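Local coordinates for protein glutathione S-transferase (Bombyx mori, PDB 5ZFG) that metabolises the insecticide diazinon and probably works as a glutathione transferase, joining glutathione to electrophilic compounds, at residues B[2-7]-B[29-34]; B[55-60]-B[68-73]. All blocks are in the same frame, centred on the assembly; numbering follows the deposited sequence.

Both contacts belong to the thioredoxin-like N-terminal domain and share its mixed sheet, in which strands 3-7 and 56-59 are neighbours. Contact 1 joins strand 3-7 to the edge strand 29-32 on one side of the sheet; it is partly buried and held by a ladder of backbone bonds, with an isoleucine methyl over a tyrosine ring (CH-pi) and a water-bridged charge pair on one face. Contact 2 lies deeper: helix 67-78 packs on strand 56-59 through buried side chains, with a single tyrosine-carboxylate bond across it. The two meet where Lys-4 O probably accepts a hydrogen bond from Asp-58 N. Leu-3 and Leu-5 face helix 12-23; Lys-4 and Tyr-6 are on the other face, where Tyr-6 meets helix 43-48.

Contact 1 (B[2-7]-B[29-34]); sequences VLKLYA and ELINVD
Ile-31 lies alongside Tyr-6 and lays its CD1 over one face of the ring, 3.7 Å from the ring centroid in a CH-pi contact, while its CG2 touches Tyr-6 CD1. Ile-31 chi2, at 112°, sits away from a staggered value and turns the methyl over the ring. The two residues are neighbours in the parallel strand pair of a beta-alpha-beta unit, the opening of the thioredoxin-like fold, with helix 12-23 making the crossover. Val-33 CG2 comes in at the ring's edge, 3.8 Å from Tyr-6 CB. Tyr-45 and Met-48 of helix 43-48 also touch Tyr-6. Putting an alanine at Tyr-6 would probably leave Ile-31 CD1 without the face it rests on and open a gap toward Tyr-45 and Met-48. On the reverse face, Leu-30 CD1 packs on Ala-7 CB at 3.8 Å, and Leu-5 reaches Val-17 and Arg-18 of the helix 12-23. Between the two faces, five backbone bonds run from Glu-29 N to Leu-3 O through to Val-33 N to Ala-7 O, the last 2.8 Å long and nearly straight at 178°. Farther out, one water bridges Lys-4 NZ and Glu-29 OE2, which stand 4.9 Å apart.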
ATOM      1  N   VAL B   2       5.863  26.201  -4.788  1.00 42.68           N
ATOM      2  CA  VAL B   2       6.251  26.014  -3.388  1.00 34.76           C
ATOM      3  C   VAL B   2       6.120  24.561  -2.954  1.00 25.43           C
ATOM      4  O   VAL B   2       6.522  24.213  -1.834  1.00 29.18           O
ATOM      5  CB  VAL B   2       5.434  26.961  -2.476  1.00 28.17           C
ATOM      6  CG1 VAL B   2       4.046  26.405  -2.209  1.00 28.65           C
ATOM      7  CG2 VAL B   2       6.177  27.265  -1.157  1.00 27.34           C
ATOM      8  N   LEU B   3       5.573  23.703  -3.809  1.00 20.33           N
ATOM      9  CA  LEU B   3       5.509  22.272  -3.534  1.00 20.68           C
ATOM     10  C   LEU B   3       6.870  21.635  -3.797  1.00 16.92           C
ATOM     11  O   LEU B   3       7.450  21.818  -4.869  1.00 17.47           O
ATOM     12  CB  LEU B   3       4.444  21.640  -4.419  1.00 23.20           C
ATOM     13  CG  LEU B   3       4.077  20.160  -4.331  1.00 19.12           C
ATOM     14  CD1 LEU B   3       3.619  19.844  -2.928  1.00 18.50           C
ATOM     15  CD2 LEU B   3       2.972  19.858  -5.298  1.00 20.58           C
ATOM     16  N   LYS B   4       7.378  20.873  -2.830  1.00 13.07           N
ATOM     17  CA  LYS B   4       8.744  20.365  -2.881  1.00 13.34           C
ATOM     18  C   LYS B   4       8.736  18.843  -2.820  1.00  9.22           C
ATOM     19  O   LYS B   4       8.093  18.263  -1.939  1.00 10.85           O
ATOM     20  CB  LYS B   4       9.569  20.927  -1.728  1.00 13.76           C
ATOM     21  CG  LYS B   4       9.721  22.467  -1.768  1.00 18.78           C
ATOM     22  CD  LYS B   4      10.664  22.945  -0.678  1.00 26.55           C
ATOM     23  CE  LYS B   4      10.528  24.439  -0.441  1.00 35.52           C
ATOM     24  NZ  LYS B   4      11.630  24.918   0.438  1.00 39.72           N
ATOM     25  N   LEU B   5       9.459  18.209  -3.740  1.00  7.09           N
ATOM     26  CA  LEU B   5       9.598  16.751  -3.755  1.00  7.13           C
ATOM     27  C   LEU B   5      11.050  16.360  -3.532  1.00  8.77           C
ATOM     28  O   LEU B   5      11.922  16.695  -4.343  1.00  7.98           O
ATOM     29  CB  LEU B   5       9.109  16.159  -5.074  1.00  7.35           C
ATOM     30  CG  LEU B   5       9.205  14.640  -5.152  1.00  7.52           C
ATOM     31  CD1 LEU B   5       8.155  14.003  -4.237  1.00 10.27           C
ATOM     32  CD2 LEU B   5       9.019  14.165  -6.593  1.00 10.60           C
ATOM     33  N   TYR B   6      11.294  15.610  -2.464  1.00  4.34           N
ATOM     34  CA  TYR B   6      12.599  15.015  -2.197  1.00  7.48           C
ATOM     35  C   TYR B   6      12.637  13.624  -2.818  1.00  7.44           C
ATOM     36  O   TYR B   6      11.864  12.746  -2.423  1.00  7.73           O
ATOM     37  CB  TYR B   6      12.860  14.971  -0.692  1.00  7.28           C
ATOM     38  CG  TYR B   6      12.935  16.365  -0.098  1.00 10.21           C
ATOM     39  CD1 TYR B   6      14.162  16.974   0.125  1.00 13.26           C
ATOM     40  CD2 TYR B   6      11.780  17.092   0.190  1.00  9.72           C
ATOM     41  CE1 TYR B   6      14.241  18.253   0.647  1.00 14.34           C
ATOM     42  CE2 TYR B   6      11.846  18.383   0.716  1.00 13.49           C
ATOM     43  CZ  TYR B   6      13.084  18.954   0.945  1.00 13.81           C
ATOM     44  OH  TYR B   6      13.173  20.240   1.458  1.00 15.18           O
ATOM     45  N   ALA B   7      13.514  13.432  -3.804  1.00  4.96           N
ATOM     46  CA  ALA B   7      13.474  12.256  -4.669  1.00  8.38           C
ATOM     47  C   ALA B   7      14.895  11.793  -4.968  1.00  9.35           C
ATOM     48  O   ALA B   7      15.861  12.510  -4.702  1.00 10.31           O
ATOM     49  CB  ALA B   7      12.734  12.570  -5.982  1.00 13.84           C
ATOM     50  N   GLU B  29       9.183  21.948  -7.045  1.00 11.38           N
ATOM     51  CA  GLU B  29      10.637  21.993  -6.969  1.00 14.03           C
ATOM     52  C   GLU B  29      11.155  20.596  -6.646  1.00 14.07           C
ATOM     53  O   GLU B  29      10.654  19.951  -5.720  1.00 14.08           O
ATOM     54  CB  GLU B  29      11.103  22.985  -5.903  1.00 17.57           C
ATOM     55  CG  GLU B  29      12.611  22.926  -5.622  1.00 22.18           C
ATOM     56  CD  GLU B  29      13.076  23.968  -4.610  1.00 29.70           C
ATOM     57  OE1 GLU B  29      12.680  25.144  -4.741  1.00 35.36           O
ATOM     58  OE2 GLU B  29      13.840  23.609  -3.689  1.00 34.40           O
ATOM     59  N   LEU B  30      12.134  20.136  -7.422  1.00  9.20           N
ATOM     60  CA  LEU B  30      12.764  18.833  -7.243  1.00 10.32           C
ATOM     61  C   LEU B  30      14.036  18.977  -6.417  1.00 14.42           C
ATOM     62  O   LEU B  30      14.906  19.795  -6.740  1.00 11.87           O
ATOM     63  CB  LEU B  30      13.089  18.208  -8.597  1.00 10.02           C
ATOM     64  CG  LEU B  30      13.893  16.897  -8.638  1.00 10.44           C
ATOM     65  CD1 LEU B  30      13.135  15.797  -7.891  1.00  9.90           C
ATOM     66  CD2 LEU B  30      14.136  16.474 -10.063  1.00 10.83           C
ATOM     67  N   ILE B  31      14.145  18.182  -5.359  1.00  8.40           N
ATOM     68  CA  ILE B  31      15.367  18.095  -4.566  1.00 11.64           C
ATOM     69  C   ILE B  31      15.914  16.689  -4.741  1.00 14.57           C
ATOM     70  O   ILE B  31      15.284  15.711  -4.317  1.00  9.95           O
ATOM     71  CB  ILE B  31      15.128  18.417  -3.084  1.00 10.37           C
ATOM     72  CG1 ILE B  31      14.669  19.862  -2.915  1.00 13.64           C
ATOM     73  CG2 ILE B  31      16.413  18.183  -2.281  1.00 12.41           C
ATOM     74  CD1 ILE B  31      13.256  20.006  -2.454  1.00 15.81           C
ATOM     75  N   ASN B  32      17.080  16.590  -5.373  1.00  9.38           N
ATOM     76  CA  ASN B  32      17.763  15.321  -5.569  1.00 17.34           C
ATOM     77  C   ASN B  32      18.469  14.965  -4.275  1.00 17.53           C
ATOM     78  O   ASN B  32      19.431  15.634  -3.889  1.00 20.72           O
ATOM     79  CB  ASN B  32      18.764  15.432  -6.713  1.00 18.36           C
ATOM     80  CG  ASN B  32      18.095  15.505  -8.049  1.00 28.09           C
ATOM     81  OD1 ASN B  32      17.430  14.556  -8.466  1.00 35.63           O
ATOM     82  ND2 ASN B  32      18.257  16.639  -8.741  1.00 31.57           N
ATOM     83  N   VAL B  33      17.993  13.925  -3.601  1.00 10.17           N
ATOM     84  CA  VAL B  33      18.556  13.540  -2.313  1.00 12.01           C
ATOM     85  C   VAL B  33      19.871  12.811  -2.568  1.00 12.59           C
ATOM     86  O   VAL B  33      19.955  11.954  -3.457  1.00 13.57           O
ATOM     87  CB  VAL B  33      17.560  12.672  -1.523  1.00 10.80           C
ATOM     88  CG1 VAL B  33      18.221  12.046  -0.278  1.00 15.47           C
ATOM     89  CG2 VAL B  33      16.331  13.499  -1.119  1.00 11.05           C
ATOM     90  N   ASP B  34      20.905  13.165  -1.805  1.00 12.35           N
ATOM     91  CA  ASP B  34      22.230  12.578  -2.012  1.00 16.65           C
ATOM     92  C   ASP B  34      22.276  11.242  -1.279  1.00 15.79           C
ATOM     93  O   ASP B  34      22.653  11.170  -0.114  1.00 15.55           O
ATOM     94  CB  ASP B  34      23.328  13.516  -1.531  1.00 17.26           C
ATOM     95  CG  ASP B  34      24.705  13.103  -2.030  1.00 26.35           C
ATOM     96  OD1 ASP B  34      24.902  11.901  -2.352  1.00 21.71           O
ATOM     97  OD2 ASP B  34      25.591  13.985  -2.093  1.00 33.47           O
TER
HETATM   98  O   HOH W   1      13.613  24.627  -1.092  1.00 37.67           O

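Contact 2 (B[55-60]-B[68-73]); sequences PVLDDE and NAILQY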
ATOM      1  N   PRO B  55      10.609   8.678  -1.899  1.00  5.98           N
ATOM      2  CA  PRO B  55      10.495  10.133  -1.757  1.00  6.37           C
ATOM      3  C   PRO B  55       9.717  10.643  -0.541  1.00  7.40           C
ATOM      4  O   PRO B  55       9.057   9.876   0.169  1.00  8.06           O
ATOM      5  CB  PRO B  55       9.764  10.525  -3.044  1.00  7.12           C
ATOM      6  CG  PRO B  55       8.807   9.391  -3.257  1.00  7.48           C
ATOM      7  CD  PRO B  55       9.620   8.159  -2.870  1.00  5.46           C
ATOM      8  N   VAL B  56       9.764  11.961  -0.333  1.00  5.14           N
ATOM      9  CA  VAL B  56       8.858  12.636   0.596  1.00  6.89           C
ATOM     10  C   VAL B  56       8.453  13.965  -0.029  1.00  6.70           C
ATOM     11  O   VAL B  56       9.255  14.615  -0.704  1.00  6.79           O
ATOM     12  CB  VAL B  56       9.486  12.812   2.003  1.00  8.09           C
ATOM     13  CG1 VAL B  56      10.758  13.684   1.977  1.00  7.96           C
ATOM     14  CG2 VAL B  56       8.461  13.356   3.000  1.00 10.58           C
ATOM     15  N   LEU B  57       7.185  14.329   0.144  1.00  5.99           N
ATOM     16  CA  LEU B  57       6.622  15.576  -0.367  1.00  6.04           C
ATOM     17  C   LEU B  57       6.493  16.588   0.756  1.00  9.78           C
ATOM     18  O   LEU B  57       6.084  16.246   1.867  1.00 11.27           O
ATOM     19  CB  LEU B  57       5.247  15.314  -0.990  1.00  8.20           C
ATOM     20  CG  LEU B  57       4.558  16.446  -1.750  1.00 12.17           C
ATOM     21  CD1 LEU B  57       5.149  16.606  -3.144  1.00 12.31           C
ATOM     22  CD2 LEU B  57       3.049  16.180  -1.823  1.00  7.82           C
ATOM     23  N   ASP B  58       6.841  17.841   0.464  1.00  6.79           N
ATOM     24  CA  ASP B  58       6.589  18.960   1.364  1.00 11.49           C
ATOM     25  C   ASP B  58       5.638  19.920   0.654  1.00 11.45           C
ATOM     26  O   ASP B  58       6.037  20.616  -0.288  1.00 13.45           O
ATOM     27  CB  ASP B  58       7.895  19.646   1.760  1.00 11.14           C
ATOM     28  CG  ASP B  58       7.673  20.934   2.560  1.00 23.28           C
ATOM     29  OD1 ASP B  58       6.513  21.270   2.893  1.00 15.57           O
ATOM     30  OD2 ASP B  58       8.679  21.613   2.854  1.00 24.78           O
ATOM     31  N   ASP B  59       4.384  19.943   1.097  1.00 13.32           N
ATOM     32  CA  ASP B  59       3.352  20.820   0.535  1.00 15.69           C
ATOM     33  C   ASP B  59       3.074  21.892   1.582  1.00 16.61           C
ATOM     34  O   ASP B  59       2.255  21.706   2.484  1.00 17.17           O
ATOM     35  CB  ASP B  59       2.075  20.056   0.162  1.00 17.92           C
ATOM     36  CG  ASP B  59       1.137  20.884  -0.715  1.00 20.72           C
ATOM     37  OD1 ASP B  59       1.487  22.054  -1.022  1.00 21.00           O
ATOM     38  OD2 ASP B  59       0.061  20.382  -1.106  1.00 19.15           O
ATOM     39  N   GLU B  60       3.792  23.012   1.475  1.00 25.80           N
ATOM     40  CA  GLU B  60       3.578  24.151   2.368  1.00 27.42           C
ATOM     41  C   GLU B  60       3.668  23.725   3.833  1.00 20.78           C
ATOM     42  O   GLU B  60       2.923  24.198   4.689  1.00 24.26           O
ATOM     43  CB  GLU B  60       2.231  24.817   2.060  1.00 28.54           C
ATOM     44  CG  GLU B  60       2.027  26.205   2.637  1.00 39.04           C
ATOM     45  CD  GLU B  60       0.776  26.883   2.100  1.00 50.81           C
ATOM     46  OE1 GLU B  60       0.643  28.113   2.279  1.00 58.29           O
ATOM     47  OE2 GLU B  60      -0.075  26.188   1.504  1.00 47.87           O
ATOM     48  N   ASN B  68       2.729   5.856  -2.918  1.00  5.43           N
ATOM     49  CA  ASN B  68       1.328   5.605  -3.272  1.00  5.62           C
ATOM     50  C   ASN B  68       0.409   6.660  -2.667  1.00  4.94           C
ATOM     51  O   ASN B  68      -0.484   7.184  -3.341  1.00  5.05           O
ATOM     52  CB  ASN B  68       0.893   4.220  -2.809  1.00  4.50           C
ATOM     53  CG  ASN B  68       1.436   3.123  -3.675  1.00  8.41           C
ATOM     54  OD1 ASN B  68       2.116   3.375  -4.667  1.00  6.70           O
ATOM     55  ND2 ASN B  68       1.166   1.880  -3.287  1.00  6.87           N
ATOM     56  N   ALA B  69       0.614   6.980  -1.392  1.00  3.09           N
ATOM     57  CA  ALA B  69      -0.199   8.011  -0.746  1.00  2.97           C
ATOM     58  C   ALA B  69       0.060   9.386  -1.355  1.00  4.46           C
ATOM     59  O   ALA B  69      -0.860  10.209  -1.459  1.00  4.95           O
ATOM     60  CB  ALA B  69       0.097   8.028   0.750  1.00  4.02           C
ATOM     61  N   ILE B  70       1.314   9.659  -1.742  1.00  4.38           N
ATOM     62  CA  ILE B  70       1.614  10.928  -2.415  1.00  6.19           C
ATOM     63  C   ILE B  70       0.865  11.015  -3.738  1.00  6.00           C
ATOM     64  O   ILE B  70       0.260  12.050  -4.055  1.00  5.10           O
ATOM     65  CB  ILE B  70       3.131  11.097  -2.627  1.00  5.01           C
ATOM     66  CG1 ILE B  70       3.870  11.168  -1.282  1.00  7.98           C
ATOM     67  CG2 ILE B  70       3.407  12.385  -3.457  1.00  4.85           C
ATOM     68  CD1 ILE B  70       5.398  11.081  -1.434  1.00  6.61           C
ATOM     69  N   LEU B  71       0.860   9.920  -4.516  1.00  4.50           N
ATOM     70  CA  LEU B  71       0.120   9.895  -5.777  1.00  5.21           C
ATOM     71  C   LEU B  71      -1.363  10.191  -5.556  1.00  5.76           C
ATOM     72  O   LEU B  71      -1.976  10.995  -6.281  1.00  5.00           O
ATOM     73  CB  LEU B  71       0.287   8.538  -6.467  1.00  5.16           C
ATOM     74  CG  LEU B  71       1.679   8.183  -7.016  1.00  3.30           C
ATOM     75  CD1 LEU B  71       1.726   6.755  -7.510  1.00  5.68           C
ATOM     76  CD2 LEU B  71       2.031   9.153  -8.139  1.00  8.31           C
ATOM     77  N   GLN B  72      -1.959   9.548  -4.559  1.00  3.99           N
ATOM     78  CA  GLN B  72      -3.378   9.772  -4.274  1.00  5.35           C
ATOM     79  C   GLN B  72      -3.642  11.213  -3.840  1.00  6.64           C
ATOM     80  O   GLN B  72      -4.643  11.826  -4.250  1.00  6.56           O
ATOM     81  CB  GLN B  72      -3.832   8.769  -3.211  1.00  4.31           C
ATOM     82  CG  GLN B  72      -3.794   7.329  -3.755  1.00  5.66           C
ATOM     83  CD  GLN B  72      -3.758   6.263  -2.675  1.00 13.32           C
ATOM     84  OE1 GLN B  72      -3.212   6.477  -1.597  1.00  6.34           O
ATOM     85  NE2 GLN B  72      -4.333   5.092  -2.975  1.00 11.72           N
ATOM     86  N   TYR B  73      -2.730  11.784  -3.053  1.00  4.69           N
ATOM     87  CA  TYR B  73      -2.935  13.123  -2.507  1.00  6.88           C
ATOM     88  C   TYR B  73      -2.841  14.186  -3.593  1.00  7.31           C
ATOM     89  O   TYR B  73      -3.665  15.101  -3.640  1.00  6.83           O
ATOM     90  CB  TYR B  73      -1.912  13.388  -1.410  1.00  5.22           C
ATOM     91  CG  TYR B  73      -1.816  14.847  -0.976  1.00  7.13           C
ATOM     92  CD1 TYR B  73      -2.835  15.430  -0.242  1.00 10.00           C
ATOM     93  CD2 TYR B  73      -0.715  15.616  -1.308  1.00 11.38           C
ATOM     94  CE1 TYR B  73      -2.760  16.753   0.160  1.00 10.47           C
ATOM     95  CE2 TYR B  73      -0.629  16.952  -0.920  1.00 10.47           C
ATOM     96  CZ  TYR B  73      -1.659  17.504  -0.181  1.00 10.55           C
ATOM     97  OH  TYR B  73      -1.587  18.818   0.235  1.00 16.66           O
TER
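Asp-59 OD2 is gripped by two tyrosine hydroxyls, Tyr-73 OH and, later in the same helix, Tyr-78 OH. Tyr-73 OH donates to Asp-59 OD2 over 2.6 Å, arriving on the anti side of the carboxylate and 30° out of its plane; carboxylate and ring planes stand 67° apart. Two partners on one oxygen should limit how far the carboxylate can turn, and hydroxyl donation would probably favour its charged form in this buried place. The tyrosine reaches that far because its CG is anti to the backbone N (chi1 167°), which swings the ring off the helix toward the strand. Leu-57 crosses it at about a right angle and sets CD2 against the ring's edge, 3.8 Å from Tyr-73 CD2. This is the C-terminal half of a thioredoxin-like domain: strand 56-59 pairs with 62-65 in a hairpin, and helix 67-78 then packs back on the sheet. Helix 12-23 lies on the same face, its Val-17 against Ile-70. Phe-62 meets the Tyr-73 ring edge-to-face, and Ala-93 of the second subunit packs on Tyr-73 as well. One turn back along the helix, Ile-70 CG2 rests on Leu-57 CD2 at 4.1 Å. Ile-70 CD1, at the end of the extended branch, lies 4.0 Å from Leu-57 N and 4.2 Å from Pro-55 CG. Pro-55 follows a cis peptide bond, the cis-proline of the thioredoxin fold, which in related transferases lies beside the glutathione site; an acetate, probably from the crystallisation liquor, is bound about 4 Å from its side chain (nearest atoms).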